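Local coordinates for SusD superfamily protein (Bacteroides thetaiotaomicron VPI-5482, PDB 3HDX) that probably binds polysaccharide at the outer membrane for carbohydrate uptake, as a member of the SusD family, at residues A[26-31]-A[76-81]; A[70-75]-A[456-461]. All coordinates share one frame; numbering follows the deposited sequence.

Contact 1: residues A[26-31]-A[76-81]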
loop_
_atom_site.group_PDB
_atom_site.type_symbol
_atom_site.label_atom_id
_atom_site.label_comp_id
_atom_site.label_asym_id
_atom_site.label_seq_id
_atom_site.Cartn_x
_atom_site.Cartn_y
_atom_site.Cartn_z
ATOM N N ARG A 26 9.000 -1.409 6.400
ATOM C CA ARG A 26 9.219 -0.194 5.587
ATOM C C ARG A 26 10.270 -0.501 4.507
ATOM O O ARG A 26 10.054 -0.228 3.341
ATOM C CB ARG A 26 9.664 0.952 6.471
ATOM C CG ARG A 26 9.915 2.239 5.729
ATOM C CD ARG A 26 10.358 3.311 6.657
ATOM N NE ARG A 26 11.706 3.057 7.217
ATOM C CZ ARG A 26 12.033 2.918 8.520
ATOM N NH1 ARG A 26 11.156 3.044 9.524
ATOM N NH2 ARG A 26 13.308 2.678 8.843
ATOM N N ALA A 27 11.379 -1.142 4.913
ATOM C CA ALA A 27 12.446 -1.486 3.977
ATOM C C ALA A 27 11.989 -2.419 2.856
ATOM O O ALA A 27 12.414 -2.255 1.699
ATOM C CB ALA A 27 13.636 -2.083 4.714
ATOM N N ALA A 28 11.087 -3.358 3.157
ATOM C CA ALA A 28 10.588 -4.285 2.131
ATOM C C ALA A 28 9.863 -3.552 1.003
ATOM O O ALA A 28 10.012 -3.876 -0.156
ATOM C CB ALA A 28 9.646 -5.365 2.739
ATOM N N LEU A 29 9.073 -2.551 1.393
ATOM C CA LEU A 29 8.284 -1.737 0.444
ATOM C C LEU A 29 9.107 -0.641 -0.209
ATOM O O LEU A 29 8.844 -0.260 -1.340
ATOM C CB LEU A 29 7.058 -1.102 1.130
ATOM C CG LEU A 29 5.835 -2.008 1.230
ATOM C CD1 LEU A 29 6.083 -3.303 1.970
ATOM C CD2 LEU A 29 4.679 -1.246 1.829
ATOM N N ALA A 30 10.092 -0.125 0.510
ATOM C CA ALA A 30 10.871 1.034 0.036
ATOM C C ALA A 30 12.104 0.671 -0.778
ATOM O O ALA A 30 12.495 1.443 -1.645
ATOM C CB ALA A 30 11.279 1.952 1.214
ATOM N N ASP A 31 12.695 -0.491 -0.531
ATOM C CA ASP A 31 13.931 -0.847 -1.211
ATOM C C ASP A 31 13.707 -0.881 -2.732
ATOM O O ASP A 31 12.718 -1.428 -3.239
ATOM C CB ASP A 31 14.547 -2.137 -0.637
ATOM C CG ASP A 31 15.237 -1.934 0.762
ATOM O OD1 ASP A 31 15.267 -0.816 1.353
ATOM O OD2 ASP A 31 15.737 -2.960 1.286
ATOM N N ARG A 76 13.711 -11.695 -0.530
ATOM C CA ARG A 76 14.371 -11.815 0.778
ATOM C C ARG A 76 13.888 -10.782 1.811
ATOM O O ARG A 76 13.685 -11.128 2.973
ATOM C CB ARG A 76 15.909 -11.783 0.599
ATOM C CG ARG A 76 16.710 -12.091 1.833
ATOM C CD ARG A 76 18.245 -12.073 1.608
ATOM N NE ARG A 76 18.939 -12.416 2.850
ATOM C CZ ARG A 76 19.335 -13.645 3.174
ATOM N NH1 ARG A 76 19.141 -14.657 2.340
ATOM N NH2 ARG A 76 19.941 -13.862 4.335
ATOM N N ARG A 77 13.769 -9.516 1.390
ATOM C CA ARG A 77 13.357 -8.452 2.281
ATOM C C ARG A 77 11.995 -8.679 2.951
ATOM O O ARG A 77 11.782 -8.244 4.075
ATOM C CB ARG A 77 13.409 -7.094 1.581
ATOM C CG ARG A 77 12.460 -6.964 0.400
ATOM C CD ARG A 77 12.805 -5.756 -0.491
ATOM N NE ARG A 77 11.864 -5.583 -1.601
ATOM C CZ ARG A 77 11.892 -6.266 -2.757
ATOM N NH1 ARG A 77 12.783 -7.258 -2.958
ATOM N NH2 ARG A 77 11.023 -5.979 -3.738
ATOM N N PHE A 78 11.111 -9.393 2.272
ATOM C CA PHE A 78 9.832 -9.778 2.880
ATOM C C PHE A 78 10.015 -10.854 3.946
ATOM O O PHE A 78 9.445 -10.744 5.017
ATOM C CB PHE A 78 8.809 -10.147 1.811
ATOM C CG PHE A 78 8.387 -8.960 1.010
ATOM C CD1 PHE A 78 7.349 -8.145 1.496
ATOM C CD2 PHE A 78 9.059 -8.573 -0.132
ATOM C CE1 PHE A 78 6.960 -7.004 0.794
ATOM C CE2 PHE A 78 8.671 -7.412 -0.805
ATOM C CZ PHE A 78 7.641 -6.652 -0.345
ATOM N N TYR A 79 10.802 -11.882 3.653
ATOM C CA TYR A 79 11.109 -12.915 4.655
ATOM C C TYR A 79 11.880 -12.325 5.844
ATOM O O TYR A 79 11.737 -12.819 6.966
ATOM C CB TYR A 79 11.765 -14.165 4.056
ATOM C CG TYR A 79 10.748 -14.929 3.282
ATOM C CD1 TYR A 79 9.762 -15.655 3.971
ATOM C CD2 TYR A 79 10.728 -14.935 1.901
ATOM C CE1 TYR A 79 8.768 -16.317 3.292
ATOM C CE2 TYR A 79 9.753 -15.603 1.234
ATOM C CZ TYR A 79 8.775 -16.306 1.928
ATOM O OH TYR A 79 7.790 -16.913 1.207
ATOM N N ALA A 80 12.629 -11.225 5.640
ATOM C CA ALA A 80 13.274 -10.569 6.783
ATOM C C ALA A 80 12.227 -10.071 7.790
ATOM O O ALA A 80 12.422 -10.160 9.012
ATOM C CB ALA A 80 14.207 -9.427 6.338
ATOM N N VAL A 81 11.118 -9.532 7.271
ATOM C CA VAL A 81 10.021 -9.085 8.148
ATOM C C VAL A 81 9.412 -10.289 8.887
ATOM O O VAL A 81 9.217 -10.268 10.105
ATOM C CB VAL A 81 8.907 -8.413 7.346
ATOM C CG1 VAL A 81 7.682 -8.100 8.248
ATOM C CG2 VAL A 81 9.423 -7.170 6.608
#

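Contact 2: residues A[70-75]-A[456-461]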
loop_
_atom_site.group_PDB
_atom_site.type_symbol
_atom_site.label_atom_id
_atom_site.label_comp_id
_atom_site.label_asym_id
_atom_site.label_seq_id
_atom_site.Cartn_x
_atom_site.Cartn_y
_atom_site.Cartn_z
ATOM N N LYS A 70 15.980 -7.640 -11.401
ATOM C CA LYS A 70 16.476 -8.762 -10.618
ATOM C C LYS A 70 16.361 -8.482 -9.104
ATOM O O LYS A 70 15.927 -9.342 -8.325
ATOM C CB LYS A 70 17.927 -9.084 -11.025
ATOM C CG LYS A 70 18.046 -9.531 -12.474
ATOM C CD LYS A 70 19.445 -9.934 -12.833
ATOM C CE LYS A 70 19.464 -10.313 -14.296
ATOM N NZ LYS A 70 18.796 -9.253 -15.063
ATOM N N LYS A 71 16.750 -7.284 -8.687
ATOM C CA LYS A 71 16.688 -6.872 -7.272
ATOM C C LYS A 71 15.266 -6.814 -6.722
ATOM O O LYS A 71 14.973 -7.310 -5.624
ATOM C CB LYS A 71 17.340 -5.501 -7.100
ATOM C CG LYS A 71 18.868 -5.518 -7.258
ATOM C CD LYS A 71 19.364 -4.079 -7.265
ATOM C CE LYS A 71 20.854 -3.923 -6.958
ATOM N NZ LYS A 71 21.188 -2.467 -7.356
ATOM N N VAL A 72 14.373 -6.207 -7.475
ATOM C CA VAL A 72 12.964 -6.137 -7.017
ATOM C C VAL A 72 12.369 -7.543 -6.901
ATOM O O VAL A 72 11.646 -7.817 -5.948
ATOM C CB VAL A 72 12.108 -5.275 -7.957
ATOM C CG1 VAL A 72 10.618 -5.369 -7.633
ATOM C CG2 VAL A 72 12.568 -3.826 -7.877
ATOM N N SER A 73 12.755 -8.434 -7.821
ATOM C CA SER A 73 12.217 -9.782 -7.906
ATOM C C SER A 73 12.678 -10.719 -6.800
ATOM O O SER A 73 12.082 -11.770 -6.660
ATOM C CB SER A 73 12.523 -10.453 -9.263
ATOM O OG SER A 73 13.835 -10.952 -9.334
ATOM N N ASN A 74 13.711 -10.359 -6.045
ATOM C CA ASN A 74 14.204 -11.179 -4.932
ATOM C C ASN A 74 13.359 -10.831 -3.704
ATOM O O ASN A 74 13.400 -9.714 -3.240
ATOM C CB ASN A 74 15.702 -10.881 -4.701
ATOM C CG ASN A 74 16.316 -11.760 -3.621
ATOM O OD1 ASN A 74 15.739 -11.926 -2.552
ATOM N ND2 ASN A 74 17.506 -12.306 -3.888
ATOM N N TRP A 75 12.650 -11.828 -3.170
ATOM C CA TRP A 75 11.741 -11.634 -2.040
ATOM C C TRP A 75 12.373 -11.649 -0.631
ATOM O O TRP A 75 11.663 -11.618 0.348
ATOM C CB TRP A 75 10.532 -12.604 -2.128
ATOM C CG TRP A 75 10.898 -14.058 -2.120
ATOM C CD1 TRP A 75 11.921 -14.690 -1.420
ATOM C CD2 TRP A 75 10.219 -15.090 -2.831
ATOM N NE1 TRP A 75 11.897 -16.037 -1.672
ATOM C CE2 TRP A 75 10.858 -16.315 -2.511
ATOM C CE3 TRP A 75 9.118 -15.111 -3.708
ATOM C CZ2 TRP A 75 10.454 -17.520 -3.053
ATOM C CZ3 TRP A 75 8.706 -16.314 -4.229
ATOM C CH2 TRP A 75 9.393 -17.500 -3.928
ATOM N N ILE A 456 0.758 -11.723 -14.508
ATOM C CA ILE A 456 0.475 -10.614 -13.589
ATOM C C ILE A 456 1.392 -10.638 -12.370
ATOM O O ILE A 456 1.338 -9.705 -11.539
ATOM C CB ILE A 456 -0.994 -10.600 -13.101
ATOM C CG1 ILE A 456 -1.381 -11.910 -12.383
ATOM C CG2 ILE A 456 -1.933 -10.203 -14.271
ATOM C CD1 ILE A 456 -2.633 -11.772 -11.519
ATOM N N TYR A 457 2.241 -11.661 -12.242
ATOM C CA TYR A 457 3.209 -11.715 -11.136
ATOM C C TYR A 457 4.615 -11.484 -11.639
ATOM O O TYR A 457 4.896 -11.490 -12.850
ATOM C CB TYR A 457 3.094 -13.072 -10.429
ATOM C CG TYR A 457 1.701 -13.328 -9.929
ATOM C CD1 TYR A 457 1.138 -12.478 -9.006
ATOM C CD2 TYR A 457 0.947 -14.409 -10.372
ATOM C CE1 TYR A 457 -0.122 -12.685 -8.524
ATOM C CE2 TYR A 457 -0.353 -14.611 -9.914
ATOM C CZ TYR A 457 -0.880 -13.732 -8.971
ATOM O OH TYR A 457 -2.160 -13.894 -8.429
ATOM N N TRP A 458 5.490 -11.211 -10.693
ATOM C CA TRP A 458 6.915 -11.029 -10.945
ATOM C C TRP A 458 7.603 -12.373 -10.993
ATOM O O TRP A 458 7.178 -13.348 -10.353
ATOM C CB TRP A 458 7.589 -10.171 -9.851
ATOM C CG TRP A 458 7.313 -8.742 -10.043
ATOM C CD1 TRP A 458 6.098 -8.097 -9.868
ATOM C CD2 TRP A 458 8.253 -7.742 -10.444
ATOM N NE1 TRP A 458 6.254 -6.754 -10.144
ATOM C CE2 TRP A 458 7.563 -6.501 -10.478
ATOM C CE3 TRP A 458 9.632 -7.769 -10.760
ATOM C CZ2 TRP A 458 8.190 -5.295 -10.878
ATOM C CZ3 TRP A 458 10.256 -6.568 -11.114
ATOM C CH2 TRP A 458 9.533 -5.350 -11.177
ATOM N N PRO A 459 8.705 -12.455 -11.753
ATOM C CA PRO A 459 9.505 -13.672 -11.672
ATOM C C PRO A 459 10.132 -13.815 -10.269
ATOM O O PRO A 459 10.283 -12.826 -9.564
ATOM C CB PRO A 459 10.605 -13.429 -12.705
ATOM C CG PRO A 459 10.624 -12.041 -12.989
ATOM C CD PRO A 459 9.311 -11.463 -12.647
ATOM N N VAL A 460 10.418 -15.060 -9.886
ATOM C CA VAL A 460 11.224 -15.374 -8.726
ATOM C C VAL A 460 12.700 -15.143 -9.127
ATOM O O VAL A 460 13.127 -15.514 -10.215
ATOM C CB VAL A 460 10.982 -16.835 -8.250
ATOM C CG1 VAL A 460 11.886 -17.212 -7.052
ATOM C CG2 VAL A 460 9.514 -17.021 -7.897
ATOM N N SER A 461 13.462 -14.498 -8.260
ATOM C CA SER A 461 14.877 -14.246 -8.548
ATOM C C SER A 461 15.609 -15.578 -8.737
ATOM O O SER A 461 15.416 -16.531 -7.973
ATOM C CB SER A 461 15.548 -13.469 -7.421
ATOM O OG SER A 461 16.975 -13.485 -7.603
HETATM O O HOH W 1 12.179 -14.047 -5.336
HETATM O O HOH W 2 18.765 -11.557 -6.454
#

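Contact 1: residues A[26-31]-A[76-81]
Arg77 and Phe78 of helix 76-91 close around Ala28 of helix 11-30, forming an antiparallel helix pair within the largely helical SusD fold. The short helical segments run at 165° to each other with their axes 8.6 Å apart, with the small Ala28 at the interface.

The polar part is one side-chain-to-backbone hydrogen bond. Arg77 NE donates to Ala28 O, a carbonyl in the last turn of helix 11-30, over 2.9 Å. The N-H approach is bent, at 145°, yet the donor lies in the carbonyl plane and uses a lone pair, while the oxygen sits at the guanidinium edge, close to that group's plane. The side chain gets there because CG lies between the backbone N and the carbonyl carbon (chi1 63°) and the chain then runs extended to NE. Its methylenes pass along Ala28, with CG 3.7 Å from Ala28 CA. NH2 of the same group bonds Val72 O, so two carbonyls from different helices fix its rotation. Replacing Arg77 by alanine would remove the guanidinium, and Ala28 O and Val72 O would probably both lose a donor, with a gap opened beside the Phe78 ring.

The apolar part centres on the Phe78 ring. Ala28 CB lies over one face in a CH-pi contact, 3.8 Å from the centroid and shifted somewhat toward the rim. Leu29 crosses the phenyl group at about a right angle, its CD1 4.0 Å from Phe78 CE1. Val81, one turn further on, adds CG2 at 4.3 Å from Ala28 CB. Met125 and Tyr124 of helix 104-129 pack against Phe78 and Leu29 respectively. The same ring covers a face of the arginine: Phe78 CE2 lies 3.6 Å above the guanidinium plane of Arg77, offset toward its rim.

Contact 2: residues A[70-75]-A[456-461]
Val72 CG1 rests over the six-membered ring of Trp458, 3.8 Å from its centroid and 17° off the normal, which identifies a CH-pi contact on the indole face. On the other flank, Val460 CG2 meets Trp75 CZ3 at 3.8 Å, and Val460 CG1 lies over a face of that indole toward its rim. Between these two tryptophans, Ser73 CB approaches Pro459 O to 3.3 Å.

The direct bond from Ser461 N to Ser73 O is weak, at 3.5 Å, and a water supplements it: the water donates to Ser73 O and accepts from both Ser461 N and Trp75 N. A second water joins Asn74 ND2 to Ser461 OG.

Further out, Ser73 OG, set between its backbone N and carbonyl carbon (chi1 79°), turns back onto its own helix and donates to Lys70 O at 2.8 Å, tilted from the carbonyl plane. Asn74 OD1 accepts from Arg76 N, which holds the amide while its nitrogen meets the water. Trp129 stacks edge-to-face on Trp75, and Cys38 of helix 34-41 backs both Val72 and Trp458. Ser461 OG bonds Asp463 N, so the 456-461 loop finishes as a serine N-cap on helix 462-467.

Overall arrangement
Both contacts draw on two successive helices, 67-73 and 76-91, joined by a short turn; their centres are 13 Å apart, and the Arg77 guanidinium belongs to both neighbourhoods. Contact 1 is partly buried and pairs two helices, its segments 45 residues apart at their closest ends, through a single direct hydrogen bond and one phenyl face. Contact 2 is the more buried, with seven of nine touching residues buried against four of seven, and it also has the larger interface (372 against 254 Å²), though its centre lies farther from that of the chain. It brings an irregular loop 381 residues away onto a helix end, relying on two indoles and bridging waters.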